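PDB 2C40: inosine-uridine preferring nucleoside hydrolase family protein from Bacillus anthracis, which belongs to the inosine-uridine preferring nucleoside hydrolase family and holds a calcium ion and alpha-D-ribofuranose in its pocket. Local coordinates for residues Val248-Leu259 with Val291-Tyr302. Numbering follows the deposited sequence.
Sequences VLTAAFVGKADL and VYDVNHDRFFDY
Leu-259 is set among Arg-298, Phe-299 and Tyr-302. Its CD2 packs on Arg-298 CB, and its CD1 meets Tyr-302 CD1 at 3.7 Å. CG lies anti to the carbonyl carbon (chi1 -67°), and CG then carries both methyls to helix 296-302.

Other apolar contacts run along helix 248-255 and just past its end. The CE2 corner of the Phe-299 ring reaches the backbone, 3.7 Å from Leu-249 CA. Ala-252 CB touches the edges of two rings, Phe-299 and Tyr-302. Leu-249 CD2 also packs on Val-294 CG1 at 4.0 Å. Val-291 CG2 makes a CH-pi contact over the centre of the Phe-253 ring, close to the ring normal. Lys-256 CD does likewise over Tyr-302, 4.2 Å from the ring centroid.

One hydrogen bond joins the backbones. Asn-295 N donates to Leu-259 O at 2.9 Å, and the bond is nearly straight (164°). Asn-295 is also the N-cap: its OD1 accepts from Arg-298 N, which sits above the carbonyl plane.

Charged groups come near each other without pairing. Arg-298 NH1 is 4.1 Å from Asp-258 OD2, too far for a salt bridge.

The two helix segments cross at 91°. Leu-249 and Val-291 also touch Ile-194 of strand 191-194. The contact thus joins helix 246-255, whose first turn carries the calcium ligand Asp-247, to the sheet's strand 286-292 and the C-terminal helix, within the alpha/beta fold of nucleoside hydrolases.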
loop_
_atom_site.group_PDB
_atom_site.type_symbol
_atom_site.label_atom_id
_atom_site.label_comp_id
_atom_site.label_asym_id
_atom_site.label_seq_id
_atom_site.Cartn_x
_atom_site.Cartn_y
_atom_site.Cartn_z
ATOM N N VAL A 248 -8.604 -0.716 -16.512
ATOM C CA VAL A 248 -8.320 -2.055 -16.972
ATOM C C VAL A 248 -9.394 -2.451 -18.001
ATOM O O VAL A 248 -9.074 -3.109 -18.987
ATOM C CB VAL A 248 -8.242 -3.074 -15.802
ATOM C CG1 VAL A 248 -8.097 -4.466 -16.309
ATOM C CG2 VAL A 248 -7.045 -2.781 -14.903
ATOM N N LEU A 249 -10.636 -2.050 -17.757
ATOM C CA LEU A 249 -11.730 -2.332 -18.636
ATOM C C LEU A 249 -11.585 -1.551 -19.943
ATOM O O LEU A 249 -11.924 -2.050 -21.010
ATOM C CB LEU A 249 -13.037 -1.950 -17.991
ATOM C CG LEU A 249 -14.366 -2.241 -18.692
ATOM C CD1 LEU A 249 -14.880 -1.003 -19.331
ATOM C CD2 LEU A 249 -14.325 -3.427 -19.684
ATOM N N THR A 250 -11.138 -0.307 -19.828
ATOM C CA THR A 250 -10.834 0.543 -20.982
ATOM C C THR A 250 -9.798 -0.116 -21.880
ATOM O O THR A 250 -10.000 -0.191 -23.098
ATOM C CB THR A 250 -10.328 1.938 -20.532
ATOM O OG1 THR A 250 -11.276 2.532 -19.620
ATOM C CG2 THR A 250 -10.137 2.856 -21.702
ATOM N N ALA A 251 -8.725 -0.606 -21.266
ATOM C CA ALA A 251 -7.626 -1.289 -21.966
ATOM C C ALA A 251 -8.059 -2.627 -22.551
ATOM O O ALA A 251 -7.628 -2.987 -23.647
ATOM C CB ALA A 251 -6.461 -1.488 -21.018
ATOM N N ALA A 252 -8.941 -3.345 -21.838
ATOM C CA ALA A 252 -9.446 -4.630 -22.301
ATOM C C ALA A 252 -10.410 -4.468 -23.498
ATOM O O ALA A 252 -10.487 -5.335 -24.366
ATOM C CB ALA A 252 -10.128 -5.346 -21.190
ATOM N N PHE A 253 -11.141 -3.362 -23.518
ATOM C CA PHE A 253 -12.052 -3.031 -24.607
ATOM C C PHE A 253 -11.265 -2.775 -25.917
ATOM O O PHE A 253 -11.745 -3.071 -27.004
ATOM C CB PHE A 253 -12.880 -1.781 -24.275
ATOM C CG PHE A 253 -13.885 -1.419 -25.324
ATOM C CD1 PHE A 253 -15.035 -2.152 -25.477
ATOM C CD2 PHE A 253 -13.675 -0.348 -26.187
ATOM C CE1 PHE A 253 -15.965 -1.812 -26.469
ATOM C CE2 PHE A 253 -14.593 -0.042 -27.171
ATOM C CZ PHE A 253 -15.736 -0.754 -27.288
ATOM N N VAL A 254 -10.082 -2.189 -25.790
ATOM C CA VAL A 254 -9.181 -2.028 -26.919
ATOM C C VAL A 254 -8.726 -3.416 -27.443
ATOM O O VAL A 254 -8.727 -3.663 -28.647
ATOM C CB VAL A 254 -7.948 -1.145 -26.543
ATOM C CG1 VAL A 254 -6.900 -1.173 -27.653
ATOM C CG2 VAL A 254 -8.398 0.280 -26.245
ATOM N N GLY A 255 -8.356 -4.306 -26.529
ATOM C CA GLY A 255 -7.939 -5.649 -26.904
ATOM C C GLY A 255 -9.068 -6.572 -27.331
ATOM O O GLY A 255 -8.848 -7.472 -28.124
ATOM N N LYS A 256 -10.258 -6.375 -26.781
ATOM C CA LYS A 256 -11.382 -7.281 -27.000
ATOM C C LYS A 256 -12.698 -6.526 -26.955
ATOM O O LYS A 256 -13.443 -6.618 -26.007
ATOM C CB LYS A 256 -11.391 -8.406 -25.971
ATOM C CG LYS A 256 -12.286 -9.536 -26.365
ATOM C CD LYS A 256 -12.139 -10.724 -25.443
ATOM C CE LYS A 256 -11.209 -11.775 -26.023
ATOM N NZ LYS A 256 -11.249 -13.020 -25.200
ATOM N N ALA A 257 -12.980 -5.791 -28.019
ATOM C CA ALA A 257 -14.170 -4.920 -28.105
ATOM C C ALA A 257 -15.472 -5.673 -27.788
ATOM O O ALA A 257 -16.426 -5.083 -27.258
ATOM C CB ALA A 257 -14.255 -4.321 -29.488
ATOM N N ASP A 258 -15.470 -6.969 -28.106
ATOM C CA ASP A 258 -16.601 -7.878 -27.939
ATOM C C ASP A 258 -17.047 -8.214 -26.497
ATOM O O ASP A 258 -18.052 -8.927 -26.316
ATOM C CB ASP A 258 -16.339 -9.214 -28.718
ATOM C CG ASP A 258 -14.813 -9.474 -29.087
ATOM O OD1 ASP A 258 -14.104 -8.513 -29.546
ATOM O OD2 ASP A 258 -14.345 -10.662 -28.996
ATOM N N LEU A 259 -16.303 -7.736 -25.502
ATOM C CA LEU A 259 -16.649 -7.875 -24.084
ATOM C C LEU A 259 -17.847 -7.029 -23.675
ATOM O O LEU A 259 -18.555 -7.366 -22.736
ATOM C CB LEU A 259 -15.445 -7.484 -23.207
ATOM C CG LEU A 259 -14.252 -8.430 -23.299
ATOM C CD1 LEU A 259 -13.059 -7.895 -22.545
ATOM C CD2 LEU A 259 -14.635 -9.800 -22.799
ATOM N N VAL A 291 -19.608 2.702 -23.533
ATOM C CA VAL A 291 -19.569 1.282 -23.269
ATOM C C VAL A 291 -20.636 0.960 -22.219
ATOM O O VAL A 291 -20.861 1.748 -21.292
ATOM C CB VAL A 291 -18.180 0.852 -22.828
ATOM C CG1 VAL A 291 -18.158 -0.592 -22.273
ATOM C CG2 VAL A 291 -17.224 0.999 -24.001
ATOM N N TYR A 292 -21.317 -0.170 -22.391
ATOM C CA TYR A 292 -22.173 -0.724 -21.355
ATOM C C TYR A 292 -22.270 -2.247 -21.480
ATOM O O TYR A 292 -21.764 -2.846 -22.429
ATOM C CB TYR A 292 -23.548 -0.070 -21.400
ATOM C CG TYR A 292 -24.381 -0.462 -22.585
ATOM C CD1 TYR A 292 -24.076 0.008 -23.840
ATOM C CD2 TYR A 292 -25.469 -1.307 -22.437
ATOM C CE1 TYR A 292 -24.855 -0.351 -24.963
ATOM C CE2 TYR A 292 -26.270 -1.691 -23.564
ATOM C CZ TYR A 292 -25.941 -1.201 -24.819
ATOM O OH TYR A 292 -26.687 -1.520 -25.931
ATOM N N ASP A 293 -22.917 -2.852 -20.497
ATOM C CA ASP A 293 -23.256 -4.264 -20.513
ATOM C C ASP A 293 -22.026 -5.101 -20.761
ATOM O O ASP A 293 -21.971 -5.886 -21.715
ATOM C CB ASP A 293 -24.362 -4.572 -21.519
ATOM C CG ASP A 293 -24.934 -5.968 -21.344
ATOM O OD1 ASP A 293 -24.776 -6.512 -20.236
ATOM O OD2 ASP A 293 -25.542 -6.527 -22.296
ATOM N N VAL A 294 -21.051 -4.927 -19.866
ATOM C CA VAL A 294 -19.822 -5.701 -19.865
ATOM C C VAL A 294 -20.131 -7.150 -19.443
ATOM O O VAL A 294 -20.886 -7.390 -18.506
ATOM C CB VAL A 294 -18.758 -5.061 -18.966
ATOM C CG1 VAL A 294 -17.482 -5.856 -18.994
ATOM C CG2 VAL A 294 -18.459 -3.615 -19.393
ATOM N N ASN A 295 -19.577 -8.117 -20.167
ATOM C CA ASN A 295 -19.710 -9.509 -19.786
ATOM C C ASN A 295 -18.722 -9.776 -18.640
ATOM O O ASN A 295 -17.488 -9.739 -18.812
ATOM C CB ASN A 295 -19.526 -10.445 -20.990
ATOM C CG ASN A 295 -19.927 -11.863 -20.681
ATOM O OD1 ASN A 295 -19.391 -12.469 -19.761
ATOM N ND2 ASN A 295 -20.853 -12.406 -21.448
ATOM N N HIS A 296 -19.298 -9.975 -17.452
ATOM C CA HIS A 296 -18.559 -10.187 -16.217
ATOM C C HIS A 296 -17.538 -11.307 -16.409
ATOM O O HIS A 296 -16.349 -11.074 -16.356
ATOM C CB HIS A 296 -19.536 -10.540 -15.065
ATOM C CG HIS A 296 -18.844 -10.977 -13.806
ATOM N ND1 HIS A 296 -18.231 -10.090 -12.947
ATOM C CD2 HIS A 296 -18.640 -12.207 -13.278
ATOM C CE1 HIS A 296 -17.674 -10.751 -11.949
ATOM N NE2 HIS A 296 -17.899 -12.037 -12.130
ATOM N N ASP A 297 -18.042 -12.508 -16.697
ATOM C CA ASP A 297 -17.228 -13.722 -16.751
ATOM C C ASP A 297 -16.137 -13.619 -17.818
ATOM O O ASP A 297 -15.008 -13.979 -17.581
ATOM C CB ASP A 297 -18.101 -14.990 -16.975
ATOM C CG ASP A 297 -18.980 -15.326 -15.771
ATOM O OD1 ASP A 297 -18.794 -14.717 -14.722
ATOM O OD2 ASP A 297 -19.872 -16.204 -15.846
ATOM N N ARG A 298 -16.483 -13.134 -18.997
ATOM C CA ARG A 298 -15.477 -12.977 -20.047
ATOM C C ARG A 298 -14.433 -11.949 -19.691
ATOM O O ARG A 298 -13.256 -12.142 -19.954
ATOM C CB ARG A 298 -16.136 -12.612 -21.352
ATOM C CG ARG A 298 -16.982 -13.762 -21.884
ATOM C CD ARG A 298 -16.642 -14.038 -23.327
ATOM N NE ARG A 298 -17.426 -13.212 -24.217
ATOM C CZ ARG A 298 -17.002 -12.658 -25.358
ATOM N NH1 ARG A 298 -15.742 -12.752 -25.783
ATOM N NH2 ARG A 298 -17.877 -11.977 -26.080
ATOM N N PHE A 299 -14.858 -10.852 -19.094
ATOM C CA PHE A 299 -13.905 -9.782 -18.702
ATOM C C PHE A 299 -12.874 -10.337 -17.732
ATOM O O PHE A 299 -11.669 -10.276 -17.966
ATOM C CB PHE A 299 -14.648 -8.586 -18.093
ATOM C CG PHE A 299 -13.745 -7.542 -17.554
ATOM C CD1 PHE A 299 -13.733 -7.244 -16.183
ATOM C CD2 PHE A 299 -12.858 -6.891 -18.402
ATOM C CE1 PHE A 299 -12.903 -6.271 -15.690
ATOM C CE2 PHE A 299 -11.983 -5.923 -17.909
ATOM C CZ PHE A 299 -11.989 -5.616 -16.564
ATOM N N PHE A 300 -13.340 -10.902 -16.644
ATOM C CA PHE A 300 -12.427 -11.440 -15.644
ATOM C C PHE A 300 -11.649 -12.645 -16.127
ATOM O O PHE A 300 -10.502 -12.784 -15.760
ATOM C CB PHE A 300 -13.169 -11.738 -14.329
ATOM C CG PHE A 300 -13.550 -10.506 -13.599
ATOM C CD1 PHE A 300 -14.882 -10.100 -13.505
ATOM C CD2 PHE A 300 -12.569 -9.706 -13.067
ATOM C CE1 PHE A 300 -15.222 -8.922 -12.831
ATOM C CE2 PHE A 300 -12.889 -8.536 -12.402
ATOM C CZ PHE A 300 -14.212 -8.130 -12.281
ATOM N N ASP A 301 -12.241 -13.501 -16.959
ATOM C CA ASP A 301 -11.473 -14.610 -17.557
ATOM C C ASP A 301 -10.360 -14.080 -18.488
ATOM O O ASP A 301 -9.260 -14.598 -18.551
ATOM C CB ASP A 301 -12.390 -15.539 -18.338
ATOM C CG ASP A 301 -11.653 -16.704 -18.921
ATOM O OD1 ASP A 301 -11.216 -17.583 -18.147
ATOM O OD2 ASP A 301 -11.519 -16.757 -20.164
ATOM N N TYR A 302 -10.666 -13.025 -19.202
ATOM C CA TYR A 302 -9.730 -12.456 -20.162
ATOM C C TYR A 302 -8.464 -11.926 -19.459
ATOM O O TYR A 302 -7.338 -12.250 -19.833
ATOM C CB TYR A 302 -10.450 -11.349 -20.920
ATOM C CG TYR A 302 -9.637 -10.593 -21.916
ATOM C CD1 TYR A 302 -9.641 -9.207 -21.918
ATOM C CD2 TYR A 302 -8.869 -11.259 -22.864
ATOM C CE1 TYR A 302 -8.926 -8.502 -22.864
ATOM C CE2 TYR A 302 -8.144 -10.569 -23.807
ATOM C CZ TYR A 302 -8.168 -9.187 -23.797
ATOM O OH TYR A 302 -7.427 -8.482 -24.723
#